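Local coordinates for putative hydrolase (Burkholderia cenocepacia, PDB 4X00), which probably hydrolyses ester bonds, as a putative aryl esterase of the alpha/beta hydrolase fold whose natural substrate is not established, at residues V26-D31 / R63-D68; G42-R47 / A191-A196; Y84-R89 / S206-A211; Q146-P151 / L232-P237; L223-A228 / E252-S257. All blocks are in the same frame, centred on the assembly; numbering follows the deposited sequence. Where two conformers were deposited one is given.

Overall arrangement
From the N terminus, contact 1 closes the loop from strand 23-30 to strand 63-67. Contact 2 starts inside that loop, so the two cross; residues 42-47 reach far along the chain to helix 183-194, and Arg47 forms a salt bridge with Asp68 of contact 1. Contact 3 ties the start of helix 87-100 to the loop before helix 211-216 and crosses contact 2. Contact 4 crosses both, joining two loops beyond strands 132-136 and 222-227. Contact 5 crosses contact 4 and pairs strands 222-227 and 250-254. Contacts 1 and 5 thus lie near the two ends of the same mixed beta-sheet, about 24 Å apart between centres.

Contact 1: residues V26-D31 / R63-D68; sequences VQEAGD and RLITYD
Glu28 and Arg63 form a two-pronged salt bridge. The guanidinium comes side-on, Arg63 NE donating its N-H to Glu28 OE1 at 2.8 Å while Arg63 NH2 reaches Glu28 OE2, also at 2.8 Å. Both oxygens lie close to the guanidinium plane, yet the nitrogens arrive from above the carboxylate, the two planes being 53° apart. Arg63 spans the distance with CG anti to its backbone N (chi1 180°) and a fully extended chain.

On the other face of the sheet Thr66 OG1 donates to Gln27 OE1 at 2.7 Å, in the plane of the amide and on a lone pair. A bend at chi2 (70°) turns OE1 of Gln27 across to Thr66. The backbones run antiparallel, with paired hydrogen bonds at Gln27-Thr66 and Ala29-Leu64; Gln27 N to Thr66 O is 2.9 Å and nearly straight.

On the salt-bridge face Glu28 CG rests on Ile65 CG1 at 3.8 Å, the two side chains pointing the same way, and Ile65 CD1 lies over one face of the guanidinium, toward its rim. Val26 CG2 lies 4.0 Å from Tyr67 CB, near helix 87-100.

Strands 23-30 and 63-67 of the alpha/beta hydrolase sheet are thus joined by polar cross-strand pairs on both faces. With two bonds between its partners, Tyr14 OH bonded to Glu28 and Thr101 O to Arg63, the ion pair is probably restricted in rotation.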
# COMPACT_ATOMS: atom_id res chain seq x y z
N VAL A 26 8.81 -9.40 7.45
CA VAL A 26 7.56 -10.01 7.00
C VAL A 26 6.82 -10.63 8.18
O VAL A 26 7.43 -11.14 9.13
CB VAL A 26 7.85 -11.08 5.94
CG1 VAL A 26 6.57 -11.65 5.40
CG2 VAL A 26 8.70 -10.48 4.81
N GLN A 27 5.50 -10.55 8.13
CA GLN A 27 4.65 -11.17 9.17
C GLN A 27 3.54 -12.00 8.55
O GLN A 27 3.12 -11.73 7.42
CB GLN A 27 4.03 -10.11 10.09
CG GLN A 27 4.97 -9.04 10.60
CD GLN A 27 5.41 -8.07 9.52
OE1 GLN A 27 4.65 -7.68 8.65
NE2 GLN A 27 6.67 -7.67 9.59
N GLU A 28 3.06 -13.00 9.28
CA GLU A 28 1.93 -13.78 8.83
C GLU A 28 0.94 -14.03 9.93
O GLU A 28 1.30 -14.20 11.09
CB GLU A 28 2.35 -15.14 8.30
CG GLU A 28 2.81 -15.13 6.94
CD GLU A 28 2.96 -16.55 6.44
OE1 GLU A 28 2.04 -17.40 6.61
OE2 GLU A 28 4.05 -16.82 5.93
N ALA A 29 -0.32 -14.09 9.53
CA ALA A 29 -1.40 -14.42 10.45
C ALA A 29 -2.39 -15.25 9.67
O ALA A 29 -2.18 -15.56 8.51
CB ALA A 29 -2.06 -13.16 11.01
N GLY A 30 -3.50 -15.62 10.32
CA GLY A 30 -4.49 -16.43 9.65
C GLY A 30 -4.06 -17.87 9.49
O GLY A 30 -3.29 -18.40 10.27
N ASP A 31 -4.57 -18.52 8.46
CA ASP A 31 -4.31 -19.93 8.22
C ASP A 31 -3.16 -20.10 7.23
O ASP A 31 -3.27 -19.68 6.10
CB ASP A 31 -5.59 -20.59 7.68
CG ASP A 31 -5.51 -22.10 7.59
OD1 ASP A 31 -4.41 -22.68 7.48
OD2 ASP A 31 -6.58 -22.73 7.60
N ARG A 63 -4.58 -16.90 4.36
CA ARG A 63 -3.19 -16.72 4.79
C ARG A 63 -2.86 -15.23 4.66
O ARG A 63 -2.78 -14.69 3.55
CB ARG A 63 -2.26 -17.59 3.95
CG ARG A 63 -0.79 -17.45 4.35
CD ARG A 63 0.11 -18.31 3.49
NE ARG A 63 1.50 -18.17 3.93
CZ ARG A 63 2.52 -18.61 3.22
NH1 ARG A 63 2.31 -19.19 2.04
NH2 ARG A 63 3.76 -18.46 3.69
N LEU A 64 -2.71 -14.55 5.80
CA LEU A 64 -2.63 -13.09 5.82
C LEU A 64 -1.19 -12.64 5.96
O LEU A 64 -0.60 -12.76 7.04
CB LEU A 64 -3.49 -12.53 6.96
CG LEU A 64 -4.97 -12.95 6.94
CD1 LEU A 64 -5.66 -12.47 8.23
CD2 LEU A 64 -5.68 -12.37 5.73
N ILE A 65 -0.63 -12.13 4.88
CA ILE A 65 0.80 -11.78 4.86
C ILE A 65 0.95 -10.27 4.83
O ILE A 65 0.36 -9.60 3.97
CB ILE A 65 1.48 -12.39 3.62
CG1 ILE A 65 1.38 -13.93 3.68
CG2 ILE A 65 2.94 -11.90 3.50
CD1 ILE A 65 1.66 -14.59 2.32
N THR A 66 1.78 -9.72 5.72
CA THR A 66 2.11 -8.31 5.68
C THR A 66 3.63 -8.17 5.63
O THR A 66 4.36 -9.12 5.92
CB THR A 66 1.57 -7.56 6.92
OG1 THR A 66 2.03 -8.19 8.12
CG2 THR A 66 0.05 -7.50 6.95
N TYR A 67 4.12 -6.99 5.27
CA TYR A 67 5.54 -6.71 5.37
C TYR A 67 5.76 -5.22 5.44
O TYR A 67 4.86 -4.42 5.12
CB TYR A 67 6.32 -7.30 4.19
CG TYR A 67 6.08 -6.71 2.83
CD1 TYR A 67 4.95 -7.05 2.10
CD2 TYR A 67 7.01 -5.85 2.25
CE1 TYR A 67 4.75 -6.55 0.81
CE2 TYR A 67 6.84 -5.34 0.97
CZ TYR A 67 5.70 -5.73 0.24
OH TYR A 67 5.51 -5.24 -1.03
N ASP A 68 6.95 -4.81 5.87
CA ASP A 68 7.33 -3.41 5.86
C ASP A 68 8.03 -3.10 4.54
O ASP A 68 8.97 -3.81 4.12
CB ASP A 68 8.26 -3.06 7.02
CG ASP A 68 7.62 -3.25 8.39
OD1 ASP A 68 6.37 -3.30 8.49
OD2 ASP A 68 8.37 -3.37 9.37

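Contact 2: residues G42-R47 / A191-A196; sequences GLLGSR and ANAALA
In the alpha/beta hydrolase fold the loop after strand 36-40 lies at the C-terminal ends of the parallel strands, where in this family it commonly supplies a backbone amide to the oxyanion hole. Here it begins with a type II beta turn, Gly42 to Gly45, that packs against the end of helix 183-194. Leu44, at the turn corner, contacts the helix end through two atoms: its CD2 meets Ala196 CB at 3.6 Å and its CB lies 3.8 Å from Ala193 CB. Leu44 O receives a CA-H contact from Ala193 CA. Leu44 also touches Glu169 and Phe172 of helix 162-174 and Gln201 of helix 198-204.

Polar contacts centre on Asn192. With CG anti to the backbone N (chi1 -173°), its amide extends to the loop, where Ser46 OG donates to Asn192 OD1 at 2.7 Å. The hydroxyl comes in at a sharp C=O...donor angle of 104°, tilted from the carbonyl plane, and also accepts from Leu48 N. Two waters bridge the segments. One links backbone carbonyls, donating to Gly45 O and to Asn192 O; the other donates to Leu44 O at 2.7 Å and accepts from the side-chain Asn192 ND2 at 2.9 Å.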
# COMPACT_ATOMS: atom_id res chain seq x y z
N GLY A 42 1.37 1.95 2.75
CA GLY A 42 1.68 3.17 2.03
C GLY A 42 2.75 3.99 2.72
O GLY A 42 3.39 3.55 3.69
N LEU A 43 2.93 5.19 2.21
CA LEU A 43 4.03 6.04 2.66
C LEU A 43 3.92 6.35 4.15
O LEU A 43 2.84 6.73 4.62
CB LEU A 43 4.02 7.34 1.86
CG LEU A 43 5.17 8.31 2.20
CD1 LEU A 43 6.57 7.70 1.93
CD2 LEU A 43 4.97 9.58 1.41
N LEU A 44 5.04 6.17 4.86
CA LEU A 44 5.16 6.39 6.32
C LEU A 44 4.38 5.36 7.14
O LEU A 44 4.27 5.49 8.37
CB LEU A 44 4.73 7.81 6.76
CG LEU A 44 5.54 8.95 6.16
CD1 LEU A 44 5.23 10.22 6.95
CD2 LEU A 44 7.02 8.71 6.08
N GLY A 45 3.90 4.30 6.50
CA GLY A 45 3.23 3.22 7.20
C GLY A 45 4.14 2.09 7.64
O GLY A 45 5.38 2.20 7.58
N SER A 46 3.53 0.98 8.04
CA SER A 46 4.24 -0.28 8.24
C SER A 46 3.17 -1.37 8.31
O SER A 46 1.99 -1.08 8.10
CB SER A 46 5.06 -0.30 9.53
OG SER A 46 4.18 -0.44 10.66
N ARG A 47 3.56 -2.60 8.64
CA ARG A 47 2.57 -3.65 8.82
C ARG A 47 1.49 -3.27 9.83
O ARG A 47 0.39 -3.80 9.74
CB ARG A 47 3.25 -4.96 9.26
CG ARG A 47 3.45 -5.15 10.75
CD ARG A 47 4.46 -4.19 11.38
NE ARG A 47 5.87 -4.42 11.04
CZ ARG A 47 6.70 -5.17 11.75
NH1 ARG A 47 6.28 -5.88 12.80
NH2 ARG A 47 7.98 -5.20 11.40
N ALA A 191 4.54 7.42 15.88
CA ALA A 191 5.87 6.88 16.19
C ALA A 191 6.34 5.94 15.06
O ALA A 191 7.50 5.95 14.62
CB ALA A 191 5.83 6.16 17.52
N ASN A 192 5.40 5.13 14.56
CA ASN A 192 5.64 4.25 13.45
C ASN A 192 6.14 5.00 12.21
O ASN A 192 7.11 4.57 11.54
CB ASN A 192 4.32 3.51 13.18
CG ASN A 192 4.42 2.40 12.14
OD1 ASN A 192 5.13 1.41 12.34
ND2 ASN A 192 3.63 2.51 11.07
N ALA A 193 5.52 6.15 11.92
CA ALA A 193 5.92 6.97 10.78
C ALA A 193 7.32 7.52 10.98
O ALA A 193 8.06 7.67 10.02
CB ALA A 193 4.95 8.11 10.59
N ALA A 194 7.69 7.85 12.23
CA ALA A 194 9.02 8.41 12.50
C ALA A 194 10.14 7.41 12.24
O ALA A 194 11.30 7.83 12.13
CB ALA A 194 9.09 8.92 13.92
N LEU A 195 9.82 6.13 12.11
CA LEU A 195 10.82 5.14 11.75
C LEU A 195 11.22 5.22 10.29
O LEU A 195 12.26 4.68 9.91
CB LEU A 195 10.30 3.73 12.01
CG LEU A 195 9.84 3.46 13.44
CD1 LEU A 195 9.24 2.04 13.52
CD2 LEU A 195 10.99 3.56 14.41
N ALA A 196 10.42 5.88 9.46
CA ALA A 196 10.73 5.87 8.02
C ALA A 196 12.02 6.64 7.70
O ALA A 196 12.32 7.69 8.26
CB ALA A 196 9.56 6.44 7.22
O HOH W 1 2.51 5.06 10.38
O HOH W 2 7.65 3.25 8.99

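Contact 3: residues Y84-R89 / S206-A211; sequences YTDGRR and SMTVEA
The carbonyl of Thr85 turns toward the chain at 206-208, where Thr208 N donates to Thr85 O at 3.1 Å and Met207 CA makes a CA-H contact with the same oxygen. This is the junction between helix 82-85 and helix 87-100 of the alpha/beta hydrolase fold, met by the loop that leaves helix 198-204.

Asp86 is the N-cap of helix 87-100. Its CG stands anti to the backbone N (chi1 -180°), and Asp86 OD1 accepts from Arg88 N at 3.0 Å, the donor lying above the carboxylate plane. The preceding amide, Gly87 N, is taken from across the contact by Thr208 OG1 at 2.9 Å, so two N-H groups at the helix start are satisfied by side chains from different segments. The hydroxyl is brought there by chi1 of 54°, between its own backbone N and carbonyl carbon. Glycine lets the loop come close: Gly87 CA also makes a CA-H contact with Thr208 O, which has a second partner in Asn120 ND2.

Van der Waals contacts flank the bonds. Met207 CG lies 3.5 Å from Tyr84 O and 3.7 Å from Gly87 CA, and the same side chain packs on Leu113 and Ala116 of helix 113-125. Thr85 CG2 touches Ser206 CB. One water bridges the cap and the loop, donating to Asp86 OD1 at 2.8 Å and lying 2.7 Å from Thr208 OG1.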
# COMPACT_ATOMS: atom_id res chain seq x y z
N TYR A 84 15.63 3.80 -4.14
CA TYR A 84 14.20 4.07 -4.01
C TYR A 84 13.58 4.67 -5.28
O TYR A 84 12.39 4.51 -5.52
CB TYR A 84 13.96 5.03 -2.85
CG TYR A 84 14.49 4.56 -1.52
CD1 TYR A 84 13.80 3.62 -0.75
CD2 TYR A 84 15.68 5.07 -1.04
CE1 TYR A 84 14.30 3.20 0.46
CE2 TYR A 84 16.19 4.66 0.16
CZ TYR A 84 15.49 3.74 0.92
OH TYR A 84 15.97 3.33 2.15
N THR A 85 14.35 5.42 -6.06
CA THR A 85 13.76 6.13 -7.20
C THR A 85 13.42 5.16 -8.32
O THR A 85 12.56 5.47 -9.15
CB THR A 85 14.68 7.24 -7.73
OG1 THR A 85 15.98 6.71 -8.00
CG2 THR A 85 14.79 8.37 -6.70
N ASP A 86 14.08 4.00 -8.36
CA ASP A 86 13.73 2.99 -9.35
C ASP A 86 12.53 2.18 -8.82
O ASP A 86 12.69 1.37 -7.89
CB ASP A 86 14.92 2.07 -9.64
CG ASP A 86 14.60 1.00 -10.68
OD1 ASP A 86 13.49 1.02 -11.25
OD2 ASP A 86 15.48 0.14 -10.94
N GLY A 87 11.34 2.40 -9.39
CA GLY A 87 10.15 1.67 -8.98
C GLY A 87 10.33 0.16 -9.03
O GLY A 87 9.68 -0.56 -8.28
N ARG A 88 11.18 -0.33 -9.92
CA ARG A 88 11.41 -1.76 -10.05
C ARG A 88 11.93 -2.37 -8.75
O ARG A 88 11.66 -3.55 -8.48
CB ARG A 88 12.38 -2.05 -11.22
CG ARG A 88 12.75 -3.52 -11.44
CD ARG A 88 11.53 -4.41 -11.69
NE ARG A 88 11.95 -5.79 -11.96
CZ ARG A 88 12.26 -6.25 -13.16
NH1 ARG A 88 12.19 -5.45 -14.21
NH2 ARG A 88 12.62 -7.52 -13.32
N ARG A 89 12.70 -1.60 -7.95
CA ARG A 89 13.24 -2.18 -6.72
C ARG A 89 12.12 -2.58 -5.77
O ARG A 89 12.19 -3.63 -5.11
CB ARG A 89 14.16 -1.22 -5.97
CG ARG A 89 15.39 -0.80 -6.65
CD ARG A 89 16.35 -1.95 -6.74
NE ARG A 89 17.45 -1.47 -7.51
CZ ARG A 89 18.56 -0.94 -7.01
NH1 ARG A 89 18.78 -0.91 -5.69
NH2 ARG A 89 19.49 -0.50 -7.83
N SER A 206 10.27 10.87 -6.56
CA SER A 206 10.79 10.66 -7.91
C SER A 206 10.69 9.21 -8.36
O SER A 206 11.23 8.87 -9.41
CB SER A 206 12.26 11.09 -7.99
OG SER A 206 12.40 12.47 -7.70
N MET A 207 10.03 8.36 -7.57
CA MET A 207 9.92 6.95 -7.92
C MET A 207 9.15 6.76 -9.21
O MET A 207 8.07 7.31 -9.36
CB MET A 207 9.21 6.16 -6.81
CG MET A 207 9.23 4.66 -7.04
SD MET A 207 8.21 3.79 -5.82
CE MET A 207 6.58 4.08 -6.47
N THR A 208 9.70 5.99 -10.14
CA THR A 208 9.00 5.70 -11.38
C THR A 208 7.77 4.83 -11.10
O THR A 208 7.80 3.98 -10.21
CB THR A 208 9.93 5.01 -12.39
OG1 THR A 208 10.51 3.85 -11.80
CG2 THR A 208 11.06 5.96 -12.80
N VAL A 209 6.68 5.09 -11.82
CA VAL A 209 5.45 4.30 -11.67
C VAL A 209 4.93 3.94 -13.05
O VAL A 209 4.49 4.81 -13.81
CB VAL A 209 4.36 5.05 -10.89
CG1 VAL A 209 3.13 4.15 -10.67
CG2 VAL A 209 4.89 5.53 -9.55
N GLU A 210 4.98 2.66 -13.39
CA GLU A 210 4.52 2.22 -14.72
C GLU A 210 3.06 1.81 -14.67
O GLU A 210 2.71 0.65 -14.93
CB GLU A 210 5.40 1.09 -15.22
CG GLU A 210 6.85 1.54 -15.36
CD GLU A 210 7.71 0.53 -16.06
OE1 GLU A 210 8.66 0.02 -15.41
OE2 GLU A 210 7.46 0.24 -17.24
N ALA A 211 2.20 2.76 -14.31
CA ALA A 211 0.78 2.47 -14.19
C ALA A 211 0.16 2.10 -15.54
O ALA A 211 -0.64 1.18 -15.62
CB ALA A 211 0.07 3.65 -13.59
O HOH W 3 12.84 3.19 -12.88

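Contact 4: residues Q146-P151 / L232-P237; sequences QIVAHP and LVKAKP. With EDO (1,2-ethanediol), chain G.
Two backbone hydrogen bonds hold Gln146-Val148 alongside Leu232-Lys234. Lys234 N donates to Gln146 O at 2.8 Å, and Val148 N donates to Leu232 O at 2.9 Å. Both donors lie well above the carbonyl planes they meet, and they frame a single bridge between Ile147 and Val233.

Side-chain packing accompanies the bridge. Ile147 CD1 touches Val233 CG2 at 4.1 Å, and Ile147 CG2 lies in van der Waals contact with Leu232 O. Val148 CG2 rests on Lys234 CG at 3.8 Å. Leu232 CD2 approaches His150 CD2 at 4.0 Å, the two side chains at about a right angle. The aliphatic part of Lys234 runs extended across the backbone of 146-147, bringing Lys234 CE into van der Waals contact with Ile147 O at 3.4 Å.

Polar side-chain ends are held by neighbours: Lys234 NZ bonds Pro144 O, His150 NE2 bonds Ala231 O, and Gln146 NE2 goes to Glu141.

A bound 1,2-ethanediol, probably from the crystallisation liquor, meets the backbone instead: its O2 accepts from Ala235 N at 2.9 Å, beside the start of helix 235-245.

The contact borders the probable active site, since Leu232 packs on His259 and Asp230 OD1 accepts both Leu232 N and Val233 N, these two residues being the likely base and acid of a triad with Ser112. The same short backbone that donates to Asp230 is therefore also hydrogen-bonded to 146-148, with the inward N-H groups and the bridge sharing Leu232 and Val233.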
# COMPACT_ATOMS: atom_id res chain seq x y z
N GLN A 146 -4.08 14.07 -10.12
CA GLN A 146 -4.47 12.88 -9.34
C GLN A 146 -4.05 12.94 -7.88
O GLN A 146 -4.43 12.07 -7.11
CB GLN A 146 -3.90 11.61 -9.97
CG GLN A 146 -4.49 11.29 -11.33
CD GLN A 146 -3.68 10.24 -12.09
OE1 GLN A 146 -3.47 9.14 -11.61
NE2 GLN A 146 -3.20 10.60 -13.29
N ILE A 147 -3.27 13.96 -7.49
CA ILE A 147 -2.72 14.07 -6.14
C ILE A 147 -3.13 15.43 -5.53
O ILE A 147 -3.07 16.45 -6.19
CB ILE A 147 -1.19 13.93 -6.17
CG1 ILE A 147 -0.79 12.56 -6.78
CG2 ILE A 147 -0.61 14.15 -4.77
CD1 ILE A 147 -1.25 11.34 -5.95
N VAL A 148 -3.65 15.41 -4.31
CA VAL A 148 -4.11 16.66 -3.68
C VAL A 148 -2.93 17.55 -3.37
O VAL A 148 -1.91 17.09 -2.86
CB VAL A 148 -4.92 16.37 -2.40
CG1 VAL A 148 -5.40 17.67 -1.75
CG2 VAL A 148 -6.12 15.42 -2.72
N ALA A 149 -3.07 18.85 -3.64
CA ALA A 149 -2.00 19.79 -3.34
C ALA A 149 -1.86 20.05 -1.84
O ALA A 149 -2.85 20.41 -1.18
CB ALA A 149 -2.26 21.10 -4.06
N HIS A 150 -0.65 19.88 -1.31
CA HIS A 150 -0.34 20.25 0.05
C HIS A 150 1.09 20.74 0.09
O HIS A 150 1.97 20.06 0.62
CB HIS A 150 -0.49 19.08 1.02
CG HIS A 150 -1.90 18.63 1.20
ND1 HIS A 150 -2.85 19.40 1.86
CD2 HIS A 150 -2.54 17.51 0.81
CE1 HIS A 150 -4.01 18.76 1.86
NE2 HIS A 150 -3.84 17.60 1.26
N PRO A 151 1.35 21.91 -0.48
CA PRO A 151 2.77 22.28 -0.67
C PRO A 151 3.53 22.42 0.64
O PRO A 151 4.68 21.98 0.69
CB PRO A 151 2.70 23.60 -1.42
CG PRO A 151 1.27 24.08 -1.29
CD PRO A 151 0.42 22.84 -1.16
N LEU A 232 -5.33 13.11 0.21
CA LEU A 232 -3.98 12.96 -0.31
C LEU A 232 -4.00 12.53 -1.75
O LEU A 232 -3.27 13.09 -2.58
CB LEU A 232 -3.17 11.99 0.54
CG LEU A 232 -2.79 12.55 1.91
CD1 LEU A 232 -2.28 11.45 2.81
CD2 LEU A 232 -1.72 13.68 1.80
N VAL A 233 -4.81 11.53 -2.07
CA VAL A 233 -4.96 11.08 -3.45
C VAL A 233 -6.34 11.52 -3.92
O VAL A 233 -7.31 11.31 -3.19
CB VAL A 233 -4.79 9.54 -3.57
CG1 VAL A 233 -5.14 9.07 -4.98
CG2 VAL A 233 -3.35 9.12 -3.20
N LYS A 234 -6.42 12.16 -5.09
CA LYS A 234 -7.72 12.58 -5.64
C LYS A 234 -8.47 11.33 -6.12
O LYS A 234 -8.08 10.70 -7.11
CB LYS A 234 -7.56 13.58 -6.80
CG LYS A 234 -6.93 14.93 -6.39
CD LYS A 234 -6.68 15.79 -7.61
CE LYS A 234 -6.18 17.17 -7.22
NZ LYS A 234 -5.84 17.93 -8.44
N ALA A 235 -9.53 10.97 -5.41
CA ALA A 235 -10.21 9.68 -5.61
C ALA A 235 -10.83 9.55 -7.00
O ALA A 235 -10.49 8.61 -7.74
CB ALA A 235 -11.29 9.48 -4.54
N LYS A 236 -11.74 10.45 -7.36
CA LYS A 236 -12.40 10.25 -8.64
C LYS A 236 -11.43 10.37 -9.83
O LYS A 236 -11.50 9.55 -10.74
CB LYS A 236 -13.59 11.21 -8.79
CG LYS A 236 -14.72 10.85 -7.82
CD LYS A 236 -15.92 11.73 -8.05
CE LYS A 236 -17.06 11.34 -7.13
NZ LYS A 236 -18.27 12.13 -7.43
N PRO A 237 -10.50 11.34 -9.82
CA PRO A 237 -9.60 11.40 -10.98
C PRO A 237 -8.65 10.19 -11.06
O PRO A 237 -8.35 9.75 -12.15
CB PRO A 237 -8.82 12.70 -10.75
CG PRO A 237 -9.79 13.56 -9.95
CD PRO A 237 -10.46 12.59 -9.03
C1 EDO G . -10.64 14.66 -3.75
O1 EDO G . -10.49 14.35 -5.14
C2 EDO G . -11.21 13.48 -2.98
O2 EDO G . -10.30 12.40 -2.95

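Contact 5: residues L223-A228 / E252-S257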
# COMPACT_ATOMS: atom_id res chain seq x y z
N LEU A 223 -9.86 -4.29 -8.22
CA LEU A 223 -10.85 -3.52 -7.48
C LEU A 223 -10.17 -2.27 -6.90
O LEU A 223 -9.13 -2.38 -6.27
CB LEU A 223 -11.47 -4.36 -6.37
CG LEU A 223 -12.42 -3.65 -5.40
CD1 LEU A 223 -13.66 -3.13 -6.14
CD2 LEU A 223 -12.82 -4.61 -4.30
N LEU A 224 -10.76 -1.11 -7.15
CA LEU A 224 -10.24 0.14 -6.62
C LEU A 224 -11.22 0.62 -5.56
O LEU A 224 -12.38 0.91 -5.86
CB LEU A 224 -10.09 1.17 -7.72
CG LEU A 224 -8.69 1.24 -8.32
CD1 LEU A 224 -8.22 -0.12 -8.93
CD2 LEU A 224 -8.64 2.39 -9.35
N LEU A 225 -10.77 0.70 -4.31
CA LEU A 225 -11.61 1.09 -3.19
C LEU A 225 -11.03 2.37 -2.64
O LEU A 225 -9.87 2.36 -2.17
CB LEU A 225 -11.64 0.02 -2.10
CG LEU A 225 -12.24 -1.36 -2.34
CD1 LEU A 225 -12.18 -2.16 -1.04
CD2 LEU A 225 -13.68 -1.25 -2.68
N TYR A 226 -11.78 3.48 -2.70
CA TYR A 226 -11.25 4.79 -2.26
C TYR A 226 -12.22 5.44 -1.30
O TYR A 226 -13.45 5.37 -1.50
CB TYR A 226 -11.07 5.75 -3.46
CG TYR A 226 -9.87 5.46 -4.31
CD1 TYR A 226 -9.79 4.27 -5.00
CD2 TYR A 226 -8.82 6.36 -4.41
CE1 TYR A 226 -8.69 3.98 -5.78
CE2 TYR A 226 -7.71 6.09 -5.22
CZ TYR A 226 -7.65 4.87 -5.88
OH TYR A 226 -6.57 4.55 -6.67
N GLY A 227 -11.69 6.14 -0.30
CA GLY A 227 -12.50 7.09 0.45
C GLY A 227 -12.77 8.30 -0.41
O GLY A 227 -11.84 8.91 -0.98
N ALA A 228 -14.04 8.72 -0.49
CA ALA A 228 -14.41 9.87 -1.32
C ALA A 228 -13.76 11.15 -0.82
O ALA A 228 -13.59 12.10 -1.58
CB ALA A 228 -15.94 10.04 -1.38
N GLU A 252 -15.22 1.30 -5.97
CA GLU A 252 -16.20 1.67 -4.96
C GLU A 252 -15.68 2.90 -4.24
O GLU A 252 -14.50 2.97 -3.92
CB GLU A 252 -16.44 0.54 -3.95
CG GLU A 252 -16.86 -0.79 -4.51
CD GLU A 252 -18.30 -0.82 -4.94
OE1 GLU A 252 -19.01 0.19 -4.77
OE2 GLU A 252 -18.73 -1.88 -5.46
N LEU A 253 -16.56 3.85 -3.98
CA LEU A 253 -16.25 5.02 -3.19
C LEU A 253 -16.89 4.89 -1.83
O LEU A 253 -18.10 4.66 -1.73
CB LEU A 253 -16.77 6.30 -3.86
CG LEU A 253 -16.02 6.83 -5.05
CD1 LEU A 253 -16.84 7.90 -5.73
CD2 LEU A 253 -14.65 7.37 -4.62
N TYR A 254 -16.11 5.07 -0.77
CA TYR A 254 -16.63 5.11 0.59
C TYR A 254 -16.89 6.58 0.90
O TYR A 254 -15.93 7.35 1.15
CB TYR A 254 -15.63 4.53 1.60
CG TYR A 254 -15.42 3.03 1.59
CD1 TYR A 254 -15.72 2.23 0.49
CD2 TYR A 254 -14.91 2.40 2.72
CE1 TYR A 254 -15.50 0.84 0.52
CE2 TYR A 254 -14.71 1.04 2.77
CZ TYR A 254 -15.00 0.25 1.68
OH TYR A 254 -14.78 -1.11 1.78
N ALA A 255 -18.16 6.98 0.88
CA ALA A 255 -18.52 8.39 0.97
C ALA A 255 -17.92 9.14 2.16
O ALA A 255 -17.53 10.31 2.02
CB ALA A 255 -20.05 8.51 1.01
N ASP A 256 -17.85 8.48 3.30
CA ASP A 256 -17.46 9.18 4.52
C ASP A 256 -16.10 8.72 5.05
O ASP A 256 -15.76 8.94 6.20
CB ASP A 256 -18.55 9.00 5.58
CG ASP A 256 -19.89 9.56 5.13
OD1 ASP A 256 -19.90 10.62 4.46
OD2 ASP A 256 -20.94 8.95 5.43
N SER A 257 -15.30 8.13 4.17
CA SER A 257 -13.90 7.83 4.50
C SER A 257 -12.97 8.74 3.75
O SER A 257 -13.28 9.25 2.66
CB SER A 257 -13.51 6.40 4.17
OG SER A 257 -14.07 5.47 5.07
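Leu225 and Glu252 lie side by side and point the same way from the sheet, Leu225 CD2 resting on Glu252 CB at 3.5 Å and on its CG at 3.7 Å. The glutamate chain then bends at chi2 (-76°), which takes the carboxylate away from the leucine. On the same face Leu225 reaches obliquely to the Tyr254 ring, with Leu225 CD2 4.2 Å from Tyr254 CE1, and its CD1 comes to 4.0 Å from Tyr254 OH. That hydroxyl is hydrogen-bonded to Asp272, and Arg268 makes a cation-pi contact with the ring. Ser257 OG lies at the ring edge, in plane, and bonds Glu265.

Strands 222-227 and 250-254 are the parallel partners of a beta-alpha-beta unit whose crossover is helix 235-245. Strand 250-254 is the outermost at this end of the alpha/beta hydrolase sheet. The ladder alternates from Glu252 N to Leu224 O, through Tyr226 N to Glu252 O and Tyr254 N to Tyr226 O at 2.8 Å, to Ala228 N and Tyr254 O at 2.9 Å. Ser257 N reaches Tyr254 O too, from the opposite face of the carbonyl, in the type I turn Tyr254 to Ser257, which starts at the strand's last residue.

The other face belongs to Tyr226 and Leu253. Leu253 CD2 touches Tyr226 CB at 4.1 Å and extends to Ala228, while the tyrosine ring turns toward Ala235 and Ile239 of the crossover helix and its OH bonds Gly138 O. At the strand end Gly227 CA passes within 3.2 Å of Ser257 O.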